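Local coordinates for hypothetical protein SA2161 (Staphylococcus aureus, PDB 1Y7R) that is of unknown function but probably transfers an acetyl group from acetyl-coenzyme A to an unidentified acceptor, as expected of a GNAT-family acetyltransferase, at residues Lys3-Ile8 with Thr43-Asp48; Pro9-Tyr14 with Ala30-Leu35; Ala21-Lys26 with Asp68-Lys73; Pro36-Thr41 with Met53-Gly58; Phe64-Ile69 with His87-Ile92. The protein carries 4 engineered substitutions. One frame throughout, in Å; residues are numbered along the deposited sequence.

Interaction 1 of 5, residues Lys3-Ile8 with Thr43-Asp48; sequences KVTYDI and TLYDKD
Lys3-Ile8 and Thr43-Asp48 meet as an antiparallel strand pair at one edge of the central sheet, where strand 3-5 lies beside strand 40-46. Two hydrogen-bonded pairs, Lys3 with Tyr45 and Thr5 with Thr43, flank the non-hydrogen-bonded pair Val4-Leu44. Lys3 N donates to Tyr45 O at 2.8 Å, and Thr43 N to Thr5 O at 2.9 Å. Val4 and Leu44 lie side by side, CG2 against CD2 at 3.7 Å, on the face covered by helix 80-95. On the other face the Lys3 chain bends at its last two torsions and carries NZ to Lys47 O at 2.8 Å, entering from above the carbonyl plane; a long salt bridge to Asp48 adds to this hold on the turn. A water joins Thr43 OG1 (2.7 Å) to Tyr45 OH (2.6 Å), while Thr5 CB sits at the edge of the Tyr45 ring. This is the antiparallel N-terminal edge of a GNAT sheet, with the first strand docked on the second.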
# COMPACT_ATOMS: atom_id res chain seq x y z
N LYS A 3 -0.21 -8.86 -26.00
CA LYS A 3 0.89 -9.62 -25.45
C LYS A 3 0.97 -9.28 -23.97
O LYS A 3 0.93 -8.10 -23.63
CB LYS A 3 2.21 -9.11 -26.05
CG LYS A 3 2.48 -9.35 -27.53
CD LYS A 3 3.94 -8.93 -27.79
CE LYS A 3 4.08 -7.50 -28.27
NZ LYS A 3 4.37 -7.41 -29.75
N VAL A 4 1.11 -10.27 -23.09
CA VAL A 4 1.19 -10.02 -21.65
C VAL A 4 2.61 -10.27 -21.21
O VAL A 4 3.20 -11.33 -21.47
CB VAL A 4 0.32 -11.00 -20.85
CG1 VAL A 4 0.40 -10.68 -19.36
CG2 VAL A 4 -1.13 -10.90 -21.31
N THR A 5 3.13 -9.34 -20.42
CA THR A 5 4.50 -9.37 -20.01
C THR A 5 4.57 -9.02 -18.51
O THR A 5 3.75 -8.24 -18.05
CB THR A 5 5.19 -8.32 -20.89
OG1 THR A 5 5.60 -8.89 -22.14
CG2 THR A 5 6.23 -7.64 -20.23
N TYR A 6 5.50 -9.62 -17.77
CA TYR A 6 5.78 -9.13 -16.38
C TYR A 6 7.08 -8.30 -16.30
O TYR A 6 7.70 -8.21 -15.21
CB TYR A 6 5.85 -10.30 -15.37
CG TYR A 6 4.60 -11.17 -15.29
CD1 TYR A 6 3.34 -10.69 -15.71
CD2 TYR A 6 4.68 -12.48 -14.81
CE1 TYR A 6 2.19 -11.50 -15.62
CE2 TYR A 6 3.53 -13.30 -14.72
CZ TYR A 6 2.30 -12.80 -15.12
OH TYR A 6 1.20 -13.61 -15.03
N ASP A 7 7.49 -7.72 -17.43
CA ASP A 7 8.77 -6.96 -17.52
C ASP A 7 8.63 -5.61 -16.85
O ASP A 7 7.53 -5.09 -16.76
CB ASP A 7 9.18 -6.63 -18.97
CG ASP A 7 9.34 -7.82 -19.88
OD1 ASP A 7 9.47 -7.54 -21.11
OD2 ASP A 7 9.34 -9.00 -19.45
N ILE A 8 9.75 -5.04 -16.42
CA ILE A 8 9.81 -3.64 -15.97
C ILE A 8 9.47 -2.72 -17.17
O ILE A 8 10.04 -2.90 -18.26
CB ILE A 8 11.24 -3.32 -15.41
CG1 ILE A 8 11.26 -1.97 -14.65
CG2 ILE A 8 12.31 -3.37 -16.54
CD1 ILE A 8 12.49 -1.78 -13.77
N THR A 43 2.17 -5.89 -17.71
CA THR A 43 2.01 -4.93 -18.81
C THR A 43 1.39 -5.65 -20.01
O THR A 43 1.65 -6.84 -20.25
CB THR A 43 3.35 -4.26 -19.22
OG1 THR A 43 4.40 -5.24 -19.22
CG2 THR A 43 3.70 -3.09 -18.22
N LEU A 44 0.52 -4.92 -20.71
CA LEU A 44 -0.18 -5.40 -21.89
C LEU A 44 0.22 -4.55 -23.08
O LEU A 44 0.20 -3.31 -23.00
CB LEU A 44 -1.69 -5.26 -21.71
CG LEU A 44 -2.30 -5.94 -20.48
CD1 LEU A 44 -3.79 -5.66 -20.50
CD2 LEU A 44 -2.08 -7.42 -20.41
N TYR A 45 0.52 -5.22 -24.18
CA TYR A 45 0.95 -4.52 -25.38
C TYR A 45 0.07 -4.93 -26.57
O TYR A 45 -0.24 -6.13 -26.75
CB TYR A 45 2.40 -4.84 -25.72
CG TYR A 45 3.43 -4.31 -24.77
CD1 TYR A 45 3.98 -3.04 -24.96
CD2 TYR A 45 3.91 -5.08 -23.72
CE1 TYR A 45 4.95 -2.54 -24.11
CE2 TYR A 45 4.90 -4.58 -22.86
CZ TYR A 45 5.41 -3.31 -23.07
OH TYR A 45 6.38 -2.81 -22.19
N ASP A 46 -0.32 -3.94 -27.37
CA ASP A 46 -1.05 -4.15 -28.61
C ASP A 46 -0.00 -3.86 -29.67
O ASP A 46 0.37 -2.68 -29.84
CB ASP A 46 -2.24 -3.18 -28.75
CG ASP A 46 -3.01 -3.39 -30.04
OD1 ASP A 46 -2.59 -4.23 -30.85
OD2 ASP A 46 -4.05 -2.71 -30.29
N LYS A 47 0.47 -4.92 -30.33
CA LYS A 47 1.62 -4.86 -31.24
C LYS A 47 2.79 -4.25 -30.43
O LYS A 47 3.19 -4.84 -29.43
CB LYS A 47 1.27 -4.14 -32.55
CG LYS A 47 0.24 -4.97 -33.34
CD LYS A 47 -0.14 -4.30 -34.66
CE LYS A 47 -1.68 -4.26 -34.81
NZ LYS A 47 -2.10 -3.73 -36.13
N ASP A 48 3.29 -3.08 -30.81
CA ASP A 48 4.41 -2.49 -30.06
C ASP A 48 4.00 -1.32 -29.16
O ASP A 48 4.86 -0.56 -28.71
CB ASP A 48 5.56 -2.09 -30.99
CG ASP A 48 6.20 -3.28 -31.67
OD1 ASP A 48 5.88 -4.44 -31.31
OD2 ASP A 48 7.02 -3.03 -32.59
O HOH W 1 6.73 -3.97 -19.87

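Interaction 2 of 5, residues Pro9-Tyr14 with Ala30-Leu35; sequences PTCEDY and AAEKGL
The Tyr14 ring is touched by Leu35 and Ala31, both from segment 30-35. Over one face stands Leu35 CG, 4.3 Å above the ring plane and displaced toward the rim. The methyls arrive obliquely: Leu35 CD2 is 3.5 Å from Tyr14 CD1, and Ala31 CB is 3.7 Å from Tyr14 CD2, so the two ortho carbons have different partners. With CG opposite the backbone N (chi1 171°), the ring leaves helix 11-20 in the direction of the other segment, and its hydroxyl goes on to a hydrogen bond with Asp68.

The two methyls of Leu35 part. CD2 also meets Pro9 CG at 3.9 Å, whereas CD1 rests on the backbone at Cys11 CA, 3.8 Å away. Cys11 SG lies against the helix 28-34 surface, 3.4 Å from Glu32 CG and close to Ala31. No hydrogen bond crosses the contact, which is an apolar seam between the start of helix 11-20 and segment 30-35. Thr10 is the N-cap of helix 11-20: its OG1 accepts from Asp13 N at 3.0 Å and fixes the first turn beside Leu35. Pro9 and Tyr14 also pack on Met53 of the sheet, and Tyr14 touches Thr62 of the second subunit. The pair of consecutive helices following the first strand is characteristic of the GNAT fold.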
# COMPACT_ATOMS: atom_id res chain seq x y z
N PRO A 9 8.51 -1.79 -16.99
CA PRO A 9 8.16 -0.83 -18.05
C PRO A 9 9.28 0.22 -18.22
O PRO A 9 10.06 0.42 -17.30
CB PRO A 9 6.89 -0.15 -17.52
CG PRO A 9 6.50 -0.87 -16.30
CD PRO A 9 7.70 -1.58 -15.77
N THR A 10 9.38 0.88 -19.37
CA THR A 10 10.28 2.04 -19.43
C THR A 10 9.65 3.23 -18.71
O THR A 10 8.44 3.27 -18.53
CB THR A 10 10.62 2.46 -20.86
OG1 THR A 10 9.46 2.99 -21.52
CG2 THR A 10 11.20 1.29 -21.64
N CYS A 11 10.47 4.22 -18.33
CA CYS A 11 9.95 5.39 -17.63
C CYS A 11 9.00 6.11 -18.55
O CYS A 11 7.92 6.52 -18.11
CB CYS A 11 11.06 6.34 -17.20
SG CYS A 11 11.99 5.71 -15.79
N GLU A 12 9.38 6.27 -19.82
CA GLU A 12 8.50 6.95 -20.76
C GLU A 12 7.16 6.25 -20.89
O GLU A 12 6.13 6.91 -20.83
CB GLU A 12 9.15 7.09 -22.14
CG GLU A 12 8.17 7.67 -23.18
CD GLU A 12 8.83 8.21 -24.41
OE1 GLU A 12 10.03 7.92 -24.62
OE2 GLU A 12 8.16 8.92 -25.18
N ASP A 13 7.17 4.92 -21.06
CA ASP A 13 5.91 4.16 -21.28
C ASP A 13 5.01 4.27 -20.04
O ASP A 13 3.79 4.47 -20.15
CB ASP A 13 6.20 2.68 -21.58
CG ASP A 13 6.58 2.43 -23.03
OD1 ASP A 13 6.92 1.26 -23.34
OD2 ASP A 13 6.49 3.36 -23.87
N TYR A 14 5.61 4.17 -18.86
CA TYR A 14 4.90 4.27 -17.60
C TYR A 14 4.23 5.63 -17.48
O TYR A 14 3.03 5.72 -17.23
CB TYR A 14 5.85 4.02 -16.42
CG TYR A 14 5.24 4.34 -15.06
CD1 TYR A 14 4.50 3.38 -14.40
CD2 TYR A 14 5.45 5.57 -14.43
CE1 TYR A 14 3.95 3.62 -13.15
CE2 TYR A 14 4.89 5.83 -13.17
CZ TYR A 14 4.13 4.86 -12.55
OH TYR A 14 3.57 5.10 -11.30
N ALA A 30 10.40 10.33 -10.36
CA ALA A 30 9.73 9.38 -9.45
C ALA A 30 9.66 8.00 -10.10
O ALA A 30 9.88 6.98 -9.42
CB ALA A 30 8.31 9.86 -9.06
N ALA A 31 9.36 7.98 -11.40
CA ALA A 31 9.26 6.73 -12.14
C ALA A 31 10.59 5.96 -12.13
O ALA A 31 10.62 4.75 -11.92
CB ALA A 31 8.77 7.01 -13.55
N GLU A 32 11.68 6.68 -12.32
CA GLU A 32 13.01 6.08 -12.33
C GLU A 32 13.29 5.41 -11.00
O GLU A 32 13.78 4.28 -10.94
CB GLU A 32 14.07 7.15 -12.56
CG GLU A 32 14.23 7.59 -14.00
CD GLU A 32 15.39 8.54 -14.19
OE1 GLU A 32 15.65 9.39 -13.30
OE2 GLU A 32 16.06 8.46 -15.25
N LYS A 33 12.98 6.12 -9.91
CA LYS A 33 13.21 5.58 -8.59
C LYS A 33 12.25 4.44 -8.23
O LYS A 33 12.65 3.55 -7.48
CB LYS A 33 13.05 6.69 -7.57
CG LYS A 33 13.94 7.90 -7.80
CD LYS A 33 13.66 8.96 -6.77
CE LYS A 33 13.66 8.37 -5.37
NZ LYS A 33 14.85 7.47 -5.17
N GLY A 34 11.02 4.46 -8.75
CA GLY A 34 9.95 3.55 -8.29
C GLY A 34 9.79 2.28 -9.11
O GLY A 34 9.49 1.20 -8.57
N LEU A 35 10.01 2.37 -10.42
CA LEU A 35 9.64 1.24 -11.30
C LEU A 35 10.30 -0.11 -10.98
O LEU A 35 9.64 -1.14 -11.12
CB LEU A 35 9.85 1.60 -12.77
CG LEU A 35 8.77 2.49 -13.39
CD1 LEU A 35 9.24 3.02 -14.72
CD2 LEU A 35 7.46 1.71 -13.54

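Interaction 3 of 5, residues Ala21-Lys26 with Asp68-Lys73; sequences AGMSPK and DIAVLK. Engineered in segment 68-73: Leu72 (natural residue Ser).
The chain leaves helix 11-20 through a Schellman motif at Gly22, whose positive phi (79°) turns Ala21-Lys26 into an irregular loop beside the end of strand 63-71, within the GNAT fold. The CA atoms come nearest at Ala21 and the engineered Leu72, 4.4 Å apart. No hydrogen bond spans the two segments; Ala21 instead presses its CB on Val71 O at 3.2 Å, and its CA makes a CH contact with the same oxygen.

Ala21 CB faces Ala70 CB at 4.0 Å, and Met23 (selenomethionine) fills the adjoining place: its SE lies 3.7 Å from both Ala70 CB and Ile69 O. A bend at the last torsion of Met23 (chi3 61°) leaves CE near the Asp68 carboxylate. That carboxylate belongs to a buried polar cluster, with salt bridges to Arg18 and Arg55. At the other end of the loop, Lys26 reaches across the subunit interface, where its NZ donates to Ser99 O and Thr62 O of the second subunit. Lys73 bends at chi2 (44°) and lays its aliphatic part against the carbonyl of Ala21, just past the helix, with Lys73 CD 3.6 Å from Ala21 O.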
# COMPACT_ATOMS: atom_id res chain seq x y z
N ALA A 21 -4.23 7.24 -19.55
CA ALA A 21 -5.32 6.60 -18.80
C ALA A 21 -6.15 7.62 -18.02
O ALA A 21 -7.11 7.23 -17.35
CB ALA A 21 -4.76 5.53 -17.86
N GLY A 22 -5.81 8.90 -18.10
CA GLY A 22 -6.56 9.95 -17.41
C GLY A 22 -6.19 10.04 -15.94
O GLY A 22 -7.00 10.48 -15.12
N MSE A 23 -4.97 9.60 -15.60
CA MSE A 23 -4.52 9.66 -14.20
C MSE A 23 -3.52 10.77 -14.01
O MSE A 23 -2.95 11.26 -14.98
CB MSE A 23 -3.90 8.34 -13.77
CG MSE A 23 -4.90 7.21 -13.83
SE MSE A 23 -4.04 5.46 -13.83
CE MSE A 23 -3.13 5.49 -12.15
N SER A 24 -3.28 11.15 -12.75
CA SER A 24 -2.33 12.23 -12.49
C SER A 24 -0.93 11.81 -12.92
O SER A 24 -0.57 10.62 -12.82
CB SER A 24 -2.33 12.62 -11.03
OG SER A 24 -1.93 11.53 -10.24
N PRO A 25 -0.13 12.77 -13.42
CA PRO A 25 1.19 12.34 -13.90
C PRO A 25 2.17 12.02 -12.77
O PRO A 25 2.01 12.50 -11.61
CB PRO A 25 1.69 13.58 -14.69
CG PRO A 25 1.00 14.72 -14.03
CD PRO A 25 -0.37 14.20 -13.64
N LYS A 26 3.15 11.18 -13.10
CA LYS A 26 4.32 11.00 -12.24
C LYS A 26 5.50 11.61 -12.97
O LYS A 26 5.60 11.49 -14.18
CB LYS A 26 4.63 9.52 -11.98
CG LYS A 26 3.66 8.78 -11.13
CD LYS A 26 3.52 9.30 -9.71
CE LYS A 26 2.46 8.47 -9.02
NZ LYS A 26 2.15 8.86 -7.61
N ASP A 68 -1.47 1.68 -9.51
CA ASP A 68 -1.15 1.94 -10.93
C ASP A 68 -1.91 1.06 -11.89
O ASP A 68 -1.35 0.59 -12.90
CB ASP A 68 0.36 1.80 -11.17
CG ASP A 68 1.14 2.99 -10.68
OD1 ASP A 68 0.58 4.11 -10.74
OD2 ASP A 68 2.27 2.86 -10.23
N ILE A 69 -3.20 0.82 -11.62
CA ILE A 69 -4.03 0.10 -12.60
C ILE A 69 -4.40 1.12 -13.68
O ILE A 69 -5.30 1.96 -13.48
CB ILE A 69 -5.29 -0.51 -11.95
CG1 ILE A 69 -4.86 -1.43 -10.80
CG2 ILE A 69 -6.14 -1.30 -13.00
CD1 ILE A 69 -4.06 -2.61 -11.22
N ALA A 70 -3.71 1.04 -14.82
CA ALA A 70 -3.82 2.08 -15.83
C ALA A 70 -4.08 1.41 -17.16
O ALA A 70 -3.26 0.60 -17.60
CB ALA A 70 -2.52 2.85 -15.91
N VAL A 71 -5.18 1.77 -17.80
CA VAL A 71 -5.48 1.27 -19.15
C VAL A 71 -5.74 2.51 -20.01
O VAL A 71 -6.48 3.40 -19.59
CB VAL A 71 -6.75 0.34 -19.12
CG1 VAL A 71 -7.26 0.02 -20.53
CG2 VAL A 71 -6.49 -0.95 -18.25
N LEU A 72 -5.14 2.59 -21.20
CA LEU A 72 -5.43 3.72 -22.11
C LEU A 72 -6.91 4.01 -22.21
O LEU A 72 -7.74 3.09 -22.34
CB LEU A 72 -4.90 3.43 -23.51
CG LEU A 72 -3.39 3.35 -23.63
CD1 LEU A 72 -3.07 2.93 -25.06
CD2 LEU A 72 -2.79 4.72 -23.31
N LYS A 73 -7.25 5.30 -22.16
CA LYS A 73 -8.65 5.69 -22.31
C LYS A 73 -9.26 5.03 -23.56
O LYS A 73 -10.36 4.48 -23.49
CB LYS A 73 -8.74 7.20 -22.40
CG LYS A 73 -9.69 7.86 -21.38
CD LYS A 73 -9.59 7.33 -19.95
CE LYS A 73 -10.80 7.82 -19.11
NZ LYS A 73 -11.03 7.04 -17.82

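Interaction 4 of 5, residues Pro36-Thr41 with Met53-Gly58; sequences PNALFT and MGRVIG
A classic beta bulge interrupts the pairing of Pro36-Thr41 with Met53-Gly58: Leu39 and Phe40 both face Val56. Val56 O receives two weak hydrogen bonds, from Leu39 N at 2.7 Å and from Phe40 N at 3.5 Å. Regular antiparallel pairing follows, with Val56 N donating to Phe40 O at 2.9 Å, before the non-hydrogen-bonded pair Thr41-Arg55.

Next to the bulge, Leu39 CD1 lies 3.5 Å from Gly58 N. Thr41 and Arg55 run side by side, Thr41 CG2 against Arg55 CG at 3.9 Å. The Arg55 chain then bends at chi3 (68°), bringing the guanidinium group past Ala38 CB, which lies 3.7 Å from Arg55 NH2. A water in the guanidinium plane accepts from Arg55 NE at 2.7 Å and also bonds Thr41 OG1, tying the two side chains together. Besides the bond from its NH1 to Asp68, Arg55 has a salt bridge from NH2 to Asp59 of the second subunit, so the buried charge is probably balanced from both subunits.

Arg55 and Met53 point to the side of Tyr14 and helix 11-20, whereas Phe40 and Val56 lie under Ile88 of helix 80-95; strand 63-71 borders strand 49-58 along its other edge.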
# COMPACT_ATOMS: atom_id res chain seq x y z
N PRO A 36 11.61 -0.13 -10.62
CA PRO A 36 12.24 -1.42 -10.32
C PRO A 36 11.77 -2.14 -9.06
O PRO A 36 12.12 -3.32 -8.87
CB PRO A 36 13.72 -1.04 -10.15
CG PRO A 36 13.89 0.23 -10.86
CD PRO A 36 12.61 0.96 -10.57
N ASN A 37 10.99 -1.45 -8.23
CA ASN A 37 10.79 -1.84 -6.85
C ASN A 37 9.39 -2.31 -6.49
O ASN A 37 9.07 -2.46 -5.31
CB ASN A 37 11.21 -0.68 -5.92
CG ASN A 37 12.67 -0.30 -6.09
OD1 ASN A 37 13.02 0.89 -6.27
ND2 ASN A 37 13.53 -1.29 -6.07
N ALA A 38 8.55 -2.57 -7.49
CA ALA A 38 7.26 -3.22 -7.21
C ALA A 38 7.53 -4.71 -7.01
O ALA A 38 8.45 -5.26 -7.64
CB ALA A 38 6.33 -3.01 -8.37
N LEU A 39 6.71 -5.38 -6.19
CA LEU A 39 6.84 -6.84 -6.08
C LEU A 39 6.47 -7.54 -7.40
O LEU A 39 7.05 -8.59 -7.74
CB LEU A 39 5.93 -7.36 -4.99
CG LEU A 39 6.36 -6.99 -3.58
CD1 LEU A 39 5.28 -7.45 -2.59
CD2 LEU A 39 7.74 -7.58 -3.25
N PHE A 40 5.52 -6.95 -8.13
CA PHE A 40 5.01 -7.57 -9.34
C PHE A 40 4.46 -6.48 -10.25
O PHE A 40 3.81 -5.54 -9.78
CB PHE A 40 3.89 -8.55 -8.96
CG PHE A 40 3.16 -9.16 -10.12
CD1 PHE A 40 3.70 -10.28 -10.78
CD2 PHE A 40 1.92 -8.64 -10.53
CE1 PHE A 40 3.00 -10.88 -11.86
CE2 PHE A 40 1.23 -9.24 -11.62
CZ PHE A 40 1.79 -10.37 -12.27
N THR A 41 4.71 -6.63 -11.55
CA THR A 41 4.21 -5.68 -12.56
C THR A 41 3.72 -6.46 -13.74
O THR A 41 4.43 -7.34 -14.23
CB THR A 41 5.33 -4.71 -13.05
OG1 THR A 41 5.90 -4.01 -11.93
CG2 THR A 41 4.76 -3.66 -14.00
N MSE A 53 -1.36 -1.58 -17.65
CA MSE A 53 -0.43 -2.06 -16.63
C MSE A 53 -1.13 -2.14 -15.28
O MSE A 53 -2.18 -1.54 -15.06
CB MSE A 53 0.78 -1.13 -16.50
CG MSE A 53 0.47 0.10 -15.71
SE MSE A 53 2.09 1.17 -15.65
CE MSE A 53 3.31 -0.11 -15.33
N GLY A 54 -0.53 -2.89 -14.40
CA GLY A 54 -0.89 -2.87 -12.96
C GLY A 54 0.33 -3.26 -12.15
O GLY A 54 1.24 -3.96 -12.65
N ARG A 55 0.40 -2.79 -10.90
CA ARG A 55 1.58 -3.05 -10.07
C ARG A 55 1.12 -3.45 -8.67
O ARG A 55 -0.01 -3.15 -8.27
CB ARG A 55 2.50 -1.81 -10.02
CG ARG A 55 2.94 -1.33 -11.41
CD ARG A 55 3.65 0.00 -11.41
NE ARG A 55 4.97 -0.07 -10.77
CZ ARG A 55 5.42 0.73 -9.79
NH1 ARG A 55 4.67 1.73 -9.30
NH2 ARG A 55 6.66 0.54 -9.35
N VAL A 56 1.99 -4.17 -7.96
CA VAL A 56 1.76 -4.57 -6.57
C VAL A 56 2.99 -4.20 -5.71
O VAL A 56 4.15 -4.48 -6.07
CB VAL A 56 1.49 -6.08 -6.46
CG1 VAL A 56 1.33 -6.53 -4.98
CG2 VAL A 56 0.28 -6.48 -7.29
N ILE A 57 2.71 -3.56 -4.57
CA ILE A 57 3.68 -3.33 -3.51
C ILE A 57 3.24 -4.15 -2.29
O ILE A 57 2.08 -4.58 -2.20
CB ILE A 57 3.85 -1.83 -3.16
CG1 ILE A 57 2.49 -1.18 -2.78
CG2 ILE A 57 4.53 -1.07 -4.33
CD1 ILE A 57 2.62 0.13 -2.00
N GLY A 58 4.14 -4.37 -1.36
CA GLY A 58 3.74 -5.17 -0.19
C GLY A 58 4.93 -5.67 0.61
O GLY A 58 6.07 -5.29 0.32
O HOH W 2 6.98 -1.60 -11.83

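Interaction 5 of 5, residues Phe64-Ile69 with His87-Ile92; sequences FQIVDI and HIMKYI
Ile66 is the central bump of this strand-on-helix contact, projecting from strand 63-71 into the hollow between Ile88 and Ile92, one turn apart on helix 80-95. Its CD1 lies 3.7 Å from Ile88 CG2 and 4.0 Å from Ile92 CD1. The branch on the other side is used as well: Ile66 CG2 rests 3.9 Å from Ile88 CD1. With CG1 opposite the carbonyl carbon (chi1 -61°), the longer arm of Ile66 enters between Ile88 CG2 and Ile92 CD1, while the shorter one meets the end of Ile88.

Ile88 therefore works in two directions. Its CG2 borders the hollow filled by Ile66, and its CD1 meets Ile69 CD1 tip to tip at 3.5 Å, a tight fit. At the far end, Phe64 CE1 lies 4.3 Å from Tyr91 CE1, a looser aromatic contact.

Strand and helix run nearly antiparallel, at 157°, with their axes 11.0 Å apart, as in the first half of a beta-alpha-beta unit. Val102 of strand 101-107 continues the apolar layer beside Ile66 and Ile92, Phe119 adds to it at Ile66, Ile84 of the same helix packs on Ile69, and Phe40 of strand 40-46 stacks on Tyr91.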
# COMPACT_ATOMS: atom_id res chain seq x y z
N PHE A 64 -0.49 -6.32 1.13
CA PHE A 64 -0.17 -5.83 -0.23
C PHE A 64 -1.09 -4.66 -0.60
O PHE A 64 -2.21 -4.55 -0.09
CB PHE A 64 -0.37 -6.95 -1.27
CG PHE A 64 0.48 -8.17 -1.01
CD1 PHE A 64 1.69 -8.32 -1.67
CD2 PHE A 64 0.04 -9.17 -0.12
CE1 PHE A 64 2.50 -9.47 -1.45
CE2 PHE A 64 0.82 -10.32 0.10
CZ PHE A 64 2.07 -10.45 -0.54
N GLN A 65 -0.61 -3.80 -1.51
CA GLN A 65 -1.45 -2.78 -2.11
C GLN A 65 -1.30 -2.89 -3.61
O GLN A 65 -0.18 -2.95 -4.13
CB GLN A 65 -1.04 -1.37 -1.67
CG GLN A 65 -2.18 -0.36 -1.91
CD GLN A 65 -1.77 1.08 -1.69
OE1 GLN A 65 -0.60 1.44 -1.71
NE2 GLN A 65 -2.76 1.93 -1.54
N ILE A 66 -2.43 -2.91 -4.30
CA ILE A 66 -2.48 -2.88 -5.76
C ILE A 66 -2.53 -1.41 -6.15
O ILE A 66 -3.36 -0.64 -5.61
CB ILE A 66 -3.71 -3.63 -6.28
CG1 ILE A 66 -3.62 -5.09 -5.84
CG2 ILE A 66 -3.85 -3.50 -7.80
CD1 ILE A 66 -4.88 -5.87 -6.07
N VAL A 67 -1.64 -1.03 -7.07
CA VAL A 67 -1.46 0.37 -7.45
C VAL A 67 -1.28 0.48 -8.96
O VAL A 67 -0.98 -0.52 -9.60
CB VAL A 67 -0.24 1.03 -6.72
CG1 VAL A 67 -0.43 1.05 -5.19
CG2 VAL A 67 1.14 0.37 -7.12
N ASP A 68 -1.47 1.68 -9.51
CA ASP A 68 -1.15 1.94 -10.93
C ASP A 68 -1.91 1.06 -11.89
O ASP A 68 -1.35 0.59 -12.90
CB ASP A 68 0.36 1.80 -11.17
CG ASP A 68 1.14 2.99 -10.68
OD1 ASP A 68 0.58 4.11 -10.74
OD2 ASP A 68 2.27 2.86 -10.23
N ILE A 69 -3.20 0.82 -11.62
CA ILE A 69 -4.03 0.10 -12.60
C ILE A 69 -4.40 1.12 -13.68
O ILE A 69 -5.30 1.96 -13.48
CB ILE A 69 -5.29 -0.51 -11.95
CG1 ILE A 69 -4.86 -1.43 -10.80
CG2 ILE A 69 -6.14 -1.30 -13.00
CD1 ILE A 69 -4.06 -2.61 -11.22
N HIS A 87 -4.08 -11.25 -13.77
CA HIS A 87 -2.65 -11.55 -13.55
C HIS A 87 -2.15 -11.11 -12.17
O HIS A 87 -1.42 -11.86 -11.49
CB HIS A 87 -1.84 -10.97 -14.70
CG HIS A 87 -2.00 -11.75 -15.97
ND1 HIS A 87 -1.19 -12.82 -16.29
CD2 HIS A 87 -2.94 -11.68 -16.95
CE1 HIS A 87 -1.59 -13.34 -17.44
NE2 HIS A 87 -2.65 -12.67 -17.86
N ILE A 88 -2.64 -9.96 -11.70
CA ILE A 88 -2.33 -9.52 -10.33
C ILE A 88 -2.86 -10.51 -9.29
O ILE A 88 -2.14 -10.88 -8.34
CB ILE A 88 -2.86 -8.09 -10.09
CG1 ILE A 88 -2.01 -7.10 -10.86
CG2 ILE A 88 -2.90 -7.75 -8.61
CD1 ILE A 88 -2.54 -5.70 -10.76
N MSE A 89 -4.09 -10.98 -9.48
CA MSE A 89 -4.71 -11.89 -8.50
C MSE A 89 -4.02 -13.25 -8.50
O MSE A 89 -3.94 -13.91 -7.44
CB MSE A 89 -6.22 -12.03 -8.72
CG MSE A 89 -7.02 -10.77 -8.42
SE MSE A 89 -6.59 -9.93 -6.66
CE MSE A 89 -5.23 -8.79 -7.16
N LYS A 90 -3.55 -13.68 -9.67
CA LYS A 90 -2.65 -14.84 -9.77
C LYS A 90 -1.33 -14.72 -8.97
O LYS A 90 -0.94 -15.66 -8.25
CB LYS A 90 -2.41 -15.17 -11.24
CG LYS A 90 -1.53 -16.39 -11.45
CD LYS A 90 -1.58 -16.84 -12.90
CE LYS A 90 -2.43 -18.10 -13.00
NZ LYS A 90 -3.51 -18.10 -11.96
N TYR A 91 -0.66 -13.57 -9.09
CA TYR A 91 0.55 -13.29 -8.31
C TYR A 91 0.24 -13.35 -6.81
O TYR A 91 0.91 -14.04 -6.04
CB TYR A 91 1.16 -11.94 -8.69
CG TYR A 91 2.19 -11.56 -7.67
CD1 TYR A 91 1.87 -10.69 -6.64
CD2 TYR A 91 3.43 -12.19 -7.67
CE1 TYR A 91 2.81 -10.39 -5.65
CE2 TYR A 91 4.37 -11.87 -6.69
CZ TYR A 91 4.05 -10.99 -5.69
OH TYR A 91 4.97 -10.68 -4.70
N ILE A 92 -0.81 -12.66 -6.39
CA ILE A 92 -1.10 -12.57 -4.95
C ILE A 92 -1.52 -13.95 -4.39
O ILE A 92 -1.07 -14.33 -3.31
CB ILE A 92 -2.16 -11.50 -4.65
CG1 ILE A 92 -1.60 -10.11 -5.03
CG2 ILE A 92 -2.54 -11.54 -3.16
CD1 ILE A 92 -2.65 -8.97 -4.97

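In the fold
The contacts join the first four strands of the sheet and helices on both its faces. Interaction 1 pairs the first two strands, interaction 4 the second and third; strand 63-71 follows, and interactions 3 and 5 share its Asp68 and Ile69. Interactions 2 and 3 place helices 11-20 and 28-34 and their connecting loop on one face; interaction 5 sets helix 80-95 on the other, so strand 63-71 carries contacts to both layers. Centres of interactions 4 and 5 are about 7 Å apart, those of 2 and 5 about 18 Å. Along the chain, interaction 2 falls within the span of interaction 1, whose segments alternate with those of 3 and 4. Tyr14, Arg55 and Asp68 form a polar cluster at the interface with the second subunit.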